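Local coordinates for ankyrin repeat domain protein (Legionella pneumophila subsp. pneumophila, PDB 6MCA) that is a bacterial effector with ankyrin repeats and a cysteine protease-like region, and interacts with LARP7, a component of the host 7SK snRNP complex, at residues D197-F202 and H219-A224; D223-A228 and A350-V355. All coordinates share one frame; numbering follows the deposited sequence.

Contact 1. Residues D197-F202 and H219-A224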
loop_
_atom_site.group_PDB
_atom_site.type_symbol
_atom_site.label_atom_id
_atom_site.label_comp_id
_atom_site.label_asym_id
_atom_site.label_seq_id
_atom_site.Cartn_x
_atom_site.Cartn_y
_atom_site.Cartn_z
ATOM N N ASP A 197 5.455 7.660 2.866
ATOM C CA ASP A 197 6.672 7.973 2.121
ATOM C C ASP A 197 6.426 9.059 1.078
ATOM O O ASP A 197 7.296 9.907 0.836
ATOM C CB ASP A 197 7.223 6.710 1.461
ATOM C CG ASP A 197 8.543 6.953 0.764
ATOM O OD1 ASP A 197 9.571 7.074 1.466
ATOM O OD2 ASP A 197 8.555 7.026 -0.483
ATOM N N SER A 198 5.245 9.056 0.455
ATOM C CA SER A 198 4.913 10.072 -0.533
ATOM C C SER A 198 4.788 11.443 0.110
ATOM O O SER A 198 5.239 12.440 -0.456
ATOM C CB SER A 198 3.621 9.696 -1.254
ATOM O OG SER A 198 3.074 10.805 -1.945
ATOM N N LEU A 199 4.179 11.514 1.297
ATOM C CA LEU A 199 4.130 12.785 2.014
ATOM C C LEU A 199 5.532 13.271 2.366
ATOM O O LEU A 199 5.846 14.462 2.218
ATOM C CB LEU A 199 3.276 12.647 3.274
ATOM C CG LEU A 199 1.773 12.480 3.057
ATOM C CD1 LEU A 199 1.071 12.240 4.382
ATOM C CD2 LEU A 199 1.193 13.698 2.351
ATOM N N ARG A 200 6.389 12.355 2.835
ATOM C CA ARG A 200 7.763 12.722 3.167
ATOM C C ARG A 200 8.487 13.295 1.955
ATOM O O ARG A 200 9.165 14.325 2.050
ATOM C CB ARG A 200 8.515 11.508 3.715
ATOM C CG ARG A 200 9.986 11.777 3.985
ATOM C CD ARG A 200 10.749 10.491 4.256
ATOM N NE ARG A 200 10.888 9.669 3.057
ATOM C CZ ARG A 200 11.837 9.837 2.143
ATOM N NH1 ARG A 200 12.735 10.800 2.286
ATOM N NH2 ARG A 200 11.887 9.040 1.083
ATOM N N ARG A 201 8.360 12.632 0.803
ATOM C CA ARG A 201 8.977 13.148 -0.415
ATOM C C ARG A 201 8.345 14.464 -0.846
ATOM O O ARG A 201 9.033 15.333 -1.396
ATOM C CB ARG A 201 8.864 12.119 -1.538
ATOM C CG ARG A 201 9.550 10.800 -1.247
ATOM C CD ARG A 201 9.326 9.805 -2.374
ATOM N NE ARG A 201 10.019 8.545 -2.127
ATOM C CZ ARG A 201 11.301 8.334 -2.398
ATOM N NH1 ARG A 201 12.036 9.303 -2.928
ATOM N NH2 ARG A 201 11.850 7.156 -2.139
ATOM N N PHE A 202 7.044 14.627 -0.603
ATOM C CA PHE A 202 6.334 15.820 -1.046
ATOM C C PHE A 202 6.829 17.057 -0.314
ATOM O O PHE A 202 7.176 18.063 -0.944
ATOM C CB PHE A 202 4.833 15.626 -0.836
ATOM C CG PHE A 202 4.007 16.821 -1.200
ATOM C CD1 PHE A 202 3.949 17.272 -2.508
ATOM C CD2 PHE A 202 3.277 17.492 -0.232
ATOM C CE1 PHE A 202 3.184 18.372 -2.844
ATOM C CE2 PHE A 202 2.510 18.592 -0.561
ATOM C CZ PHE A 202 2.463 19.033 -1.869
ATOM N N HIS A 219 3.319 16.897 9.050
ATOM C CA HIS A 219 4.161 16.087 9.923
ATOM C C HIS A 219 3.312 15.271 10.887
ATOM O O HIS A 219 3.462 14.045 10.984
ATOM C CB HIS A 219 5.138 16.979 10.691
ATOM C CG HIS A 219 6.360 17.352 9.909
ATOM N ND1 HIS A 219 6.893 18.623 9.923
ATOM C CD2 HIS A 219 7.154 16.620 9.093
ATOM C CE1 HIS A 219 7.961 18.659 9.147
ATOM N NE2 HIS A 219 8.141 17.455 8.631
ATOM N N ASN A 220 2.378 15.934 11.576
ATOM C CA ASN A 220 1.509 15.229 12.511
ATOM C C ASN A 220 0.786 14.086 11.815
ATOM O O ASN A 220 0.754 12.956 12.322
ATOM C CB ASN A 220 0.511 16.204 13.136
ATOM C CG ASN A 220 1.183 17.241 14.010
ATOM O OD1 ASN A 220 2.215 16.976 14.626
ATOM N ND2 ASN A 220 0.599 18.432 14.071
ATOM N N ILE A 221 0.239 14.355 10.626
ATOM C CA ILE A 221 -0.443 13.310 9.864
ATOM C C ILE A 221 0.487 12.123 9.668
ATOM O O ILE A 221 0.123 10.971 9.942
ATOM C CB ILE A 221 -0.947 13.866 8.521
ATOM C CG1 ILE A 221 -1.994 14.958 8.757
ATOM C CG2 ILE A 221 -1.522 12.753 7.662
ATOM C CD1 ILE A 221 -2.482 15.625 7.488
ATOM N N MET A 222 1.724 12.397 9.238
ATOM C CA MET A 222 2.694 11.323 9.058
ATOM C C MET A 222 2.855 10.525 10.343
ATOM O O MET A 222 2.787 9.289 10.331
ATOM C CB MET A 222 4.032 11.899 8.591
ATOM C CG MET A 222 3.986 12.472 7.183
ATOM S SD MET A 222 5.469 13.389 6.723
ATOM C CE MET A 222 6.712 12.104 6.848
ATOM N N ASP A 223 3.012 11.225 11.473
ATOM C CA ASP A 223 3.075 10.550 12.764
ATOM C C ASP A 223 1.912 9.581 12.919
ATOM O O ASP A 223 2.111 8.387 13.177
ATOM C CB ASP A 223 3.067 11.579 13.897
ATOM C CG ASP A 223 4.411 12.252 14.084
ATOM O OD1 ASP A 223 4.508 13.148 14.949
ATOM O OD2 ASP A 223 5.368 11.885 13.372
ATOM N N ALA A 224 0.690 10.079 12.708
ATOM C CA ALA A 224 -0.485 9.229 12.840
ATOM C C ALA A 224 -0.373 8.013 11.932
ATOM O O ALA A 224 -0.578 6.873 12.373
ATOM C CB ALA A 224 -1.748 10.031 12.533
#
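Leu199 and Met222, whose CA atoms lie 7.3 Å apart, mark the register of two helix segments that run nearly antiparallel, with a 158° angle between their axes and a closest approach of 10.2 Å. The side chains of this pair lie alongside each other, pointing in opposite senses, and CG of Met222 comes 4.0 Å from Leu199 CB while also lying beside CD1 of the same leucine. A bend about the CG-SD bond of Met222 (chi3 61°) carries the terminal CE onto the aliphatic base of Arg200, 3.7 Å from Arg200 CB. Deeper in the seam, Leu199 CD1 reaches Ile221 CG2, and helix 355-364 covers this end through Val356 and Ala359.

The arginine leads its charged end away from helix 215-233. Its NH2 donates to Asp197 OD1 over 3.1 Å, on the syn side but tilted 31° out of the carboxylate plane, with the oxygen in the plane of the guanidinium, while Arg201 NE reaches Asp197 OD2 at 2.7 Å. NH2 of Arg200 sits over the face of the Arg201 guanidinium. No hydrogen bond crosses between the segments: the two antiparallel helices are joined by apolar contacts alone, and the Asp197 carboxylate pairs with both arginines within helix 188-202, while the CA-CB base of Arg200 takes the methionine methyl.

Contact 2. Residues D223-A228 and A350-V355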
loop_
_atom_site.group_PDB
_atom_site.type_symbol
_atom_site.label_atom_id
_atom_site.label_comp_id
_atom_site.label_asym_id
_atom_site.label_seq_id
_atom_site.Cartn_x
_atom_site.Cartn_y
_atom_site.Cartn_z
ATOM N N ASP A 223 3.012 11.225 11.473
ATOM C CA ASP A 223 3.075 10.550 12.764
ATOM C C ASP A 223 1.912 9.581 12.919
ATOM O O ASP A 223 2.111 8.387 13.177
ATOM C CB ASP A 223 3.067 11.579 13.897
ATOM C CG ASP A 223 4.411 12.252 14.084
ATOM O OD1 ASP A 223 4.508 13.148 14.949
ATOM O OD2 ASP A 223 5.368 11.885 13.372
ATOM N N ALA A 224 0.690 10.079 12.708
ATOM C CA ALA A 224 -0.485 9.229 12.840
ATOM C C ALA A 224 -0.373 8.013 11.932
ATOM O O ALA A 224 -0.578 6.873 12.373
ATOM C CB ALA A 224 -1.748 10.031 12.533
ATOM N N PHE A 225 0.013 8.234 10.670
ATOM C CA PHE A 225 0.161 7.114 9.749
ATOM C C PHE A 225 1.126 6.083 10.308
ATOM O O PHE A 225 0.838 4.878 10.290
ATOM C CB PHE A 225 0.623 7.611 8.380
ATOM C CG PHE A 225 -0.504 7.901 7.430
ATOM C CD1 PHE A 225 -1.241 6.868 6.872
ATOM C CD2 PHE A 225 -0.831 9.204 7.098
ATOM C CE1 PHE A 225 -2.279 7.130 5.998
ATOM C CE2 PHE A 225 -1.869 9.473 6.226
ATOM C CZ PHE A 225 -2.594 8.434 5.674
ATOM N N THR A 226 2.254 6.545 10.858
ATOM C CA THR A 226 3.196 5.644 11.511
ATOM C C THR A 226 2.474 4.758 12.513
ATOM O O THR A 226 2.505 3.524 12.414
ATOM C CB THR A 226 4.300 6.447 12.204
ATOM O OG1 THR A 226 5.012 7.221 11.234
ATOM C CG2 THR A 226 5.269 5.515 12.916
ATOM N N ASP A 227 1.767 5.385 13.459
ATOM C CA ASP A 227 1.044 4.615 14.462
ATOM C C ASP A 227 0.074 3.648 13.801
ATOM O O ASP A 227 0.002 2.473 14.183
ATOM C CB ASP A 227 0.315 5.556 15.420
ATOM C CG ASP A 227 1.270 6.395 16.248
ATOM O OD1 ASP A 227 2.438 5.982 16.410
ATOM O OD2 ASP A 227 0.855 7.468 16.737
ATOM N N ALA A 228 -0.635 4.113 12.767
ATOM C CA ALA A 228 -1.565 3.242 12.059
ATOM C C ALA A 228 -0.862 1.973 11.603
ATOM O O ALA A 228 -1.334 0.858 11.864
ATOM C CB ALA A 228 -2.181 3.983 10.870
ATOM N N ALA A 350 -8.598 5.624 -2.599
ATOM C CA ALA A 350 -9.064 7.002 -2.483
ATOM C C ALA A 350 -9.440 7.338 -1.046
ATOM O O ALA A 350 -9.206 8.460 -0.579
ATOM C CB ALA A 350 -10.248 7.237 -3.419
ATOM N N ASN A 351 -10.023 6.375 -0.327
ATOM C CA ASN A 351 -10.368 6.603 1.072
ATOM C C ASN A 351 -9.124 6.870 1.907
ATOM O O ASN A 351 -9.129 7.750 2.777
ATOM C CB ASN A 351 -11.141 5.407 1.630
ATOM C CG ASN A 351 -12.575 5.358 1.139
ATOM O OD1 ASN A 351 -13.094 6.337 0.603
ATOM N ND2 ASN A 351 -13.225 4.214 1.323
ATOM N N VAL A 352 -8.045 6.126 1.657
ATOM C CA VAL A 352 -6.810 6.365 2.397
ATOM C C VAL A 352 -6.196 7.703 1.998
ATOM O O VAL A 352 -5.684 8.442 2.849
ATOM C CB VAL A 352 -5.822 5.201 2.195
ATOM C CG1 VAL A 352 -4.537 5.463 2.966
ATOM C CG2 VAL A 352 -6.451 3.891 2.643
ATOM N N GLN A 353 -6.239 8.041 0.705
ATOM C CA GLN A 353 -5.691 9.321 0.260
ATOM C C GLN A 353 -6.413 10.491 0.917
ATOM O O GLN A 353 -5.781 11.475 1.319
ATOM C CB GLN A 353 -5.773 9.453 -1.263
ATOM C CG GLN A 353 -5.110 8.344 -2.060
ATOM C CD GLN A 353 -3.747 7.964 -1.524
ATOM O OE1 GLN A 353 -2.819 8.773 -1.520
ATOM N NE2 GLN A 353 -3.618 6.723 -1.071
ATOM N N ALA A 354 -7.740 10.400 1.036
ATOM C CA ALA A 354 -8.526 11.500 1.585
ATOM C C ALA A 354 -8.230 11.773 3.053
ATOM O O ALA A 354 -8.684 12.797 3.573
ATOM C CB ALA A 354 -10.019 11.219 1.406
ATOM N N VAL A 355 -7.487 10.894 3.731
ATOM C CA VAL A 355 -7.159 11.116 5.137
ATOM C C VAL A 355 -6.347 12.394 5.313
ATOM O O VAL A 355 -6.493 13.096 6.322
ATOM C CB VAL A 355 -6.418 9.886 5.703
ATOM C CG1 VAL A 355 -5.758 10.211 7.036
ATOM C CG2 VAL A 355 -7.375 8.716 5.856
#
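Phe225 reaches from helix 215-233 to Val352 and Val355 in the helical layer beside the five-stranded antiparallel sheet, within a region consistent with the cysteine protease-like character of this effector. The backbones stay well apart, the nearest CA pair being Phe225 and Val355 at 9.5 Å, and the ring and the valine methyls span the gap.

All the contacts across the pair are apolar, and the two valines use the ring differently. Val352 CG1 lies near the ring plane, at the edge, 4.1 Å from Phe225 CE1. The side chains of Phe225 and Val355 run against each other from opposing backbones, and Val355 CG1 meets the CZ and CE2 end of the ring at a slant. In both valines CG1 is the branch that points away from the backbone N, at chi1 180° in Val352 and 166° in Val355, and in both it is the branch that touches. The ring is enclosed further by Val192 and Val195 of helix 188-202 and by Ile258 of the edge strand 256-263. Ile258 also touches Val355, which links the sheet to both sides of the contact.

Hydrogen bonding stays within each segment or goes to other parts of the fold. Asn351 ties its segment to the sheet region, its OD1 to Arg282 N and its ND2 to Ala267 O. Within 350-355, Ala354 N bonds Ala350 O at 2.9 Å. One residue on, Val355 N bonds Val352 O at 3.2 Å, so the two valines that touch the ring are also joined through their backbones, and Val355 CG1 lies 3.9 Å from Phe225 CZ.

Helix 215-233 takes part in both contacts, and their centres lie 9 Å apart. In contact 1 it packs against its predecessor in sequence, helix 188-202, at a partly buried seam; in contact 2 it meets a segment more than 120 residues further along, and every touching residue is buried. Both interfaces are apolar, but their makeup follows their depth: contact 1 grades from buried Leu199 and Ile221 to a partly exposed methionine and the base of an exposed arginine, whereas a phenylalanine and two valines fill the inner site. Helix 188-202 also flanks contact 2, and helix 355-364, which shares Val355 with segment 350-355, covers contact 1, so both helices touch both sites.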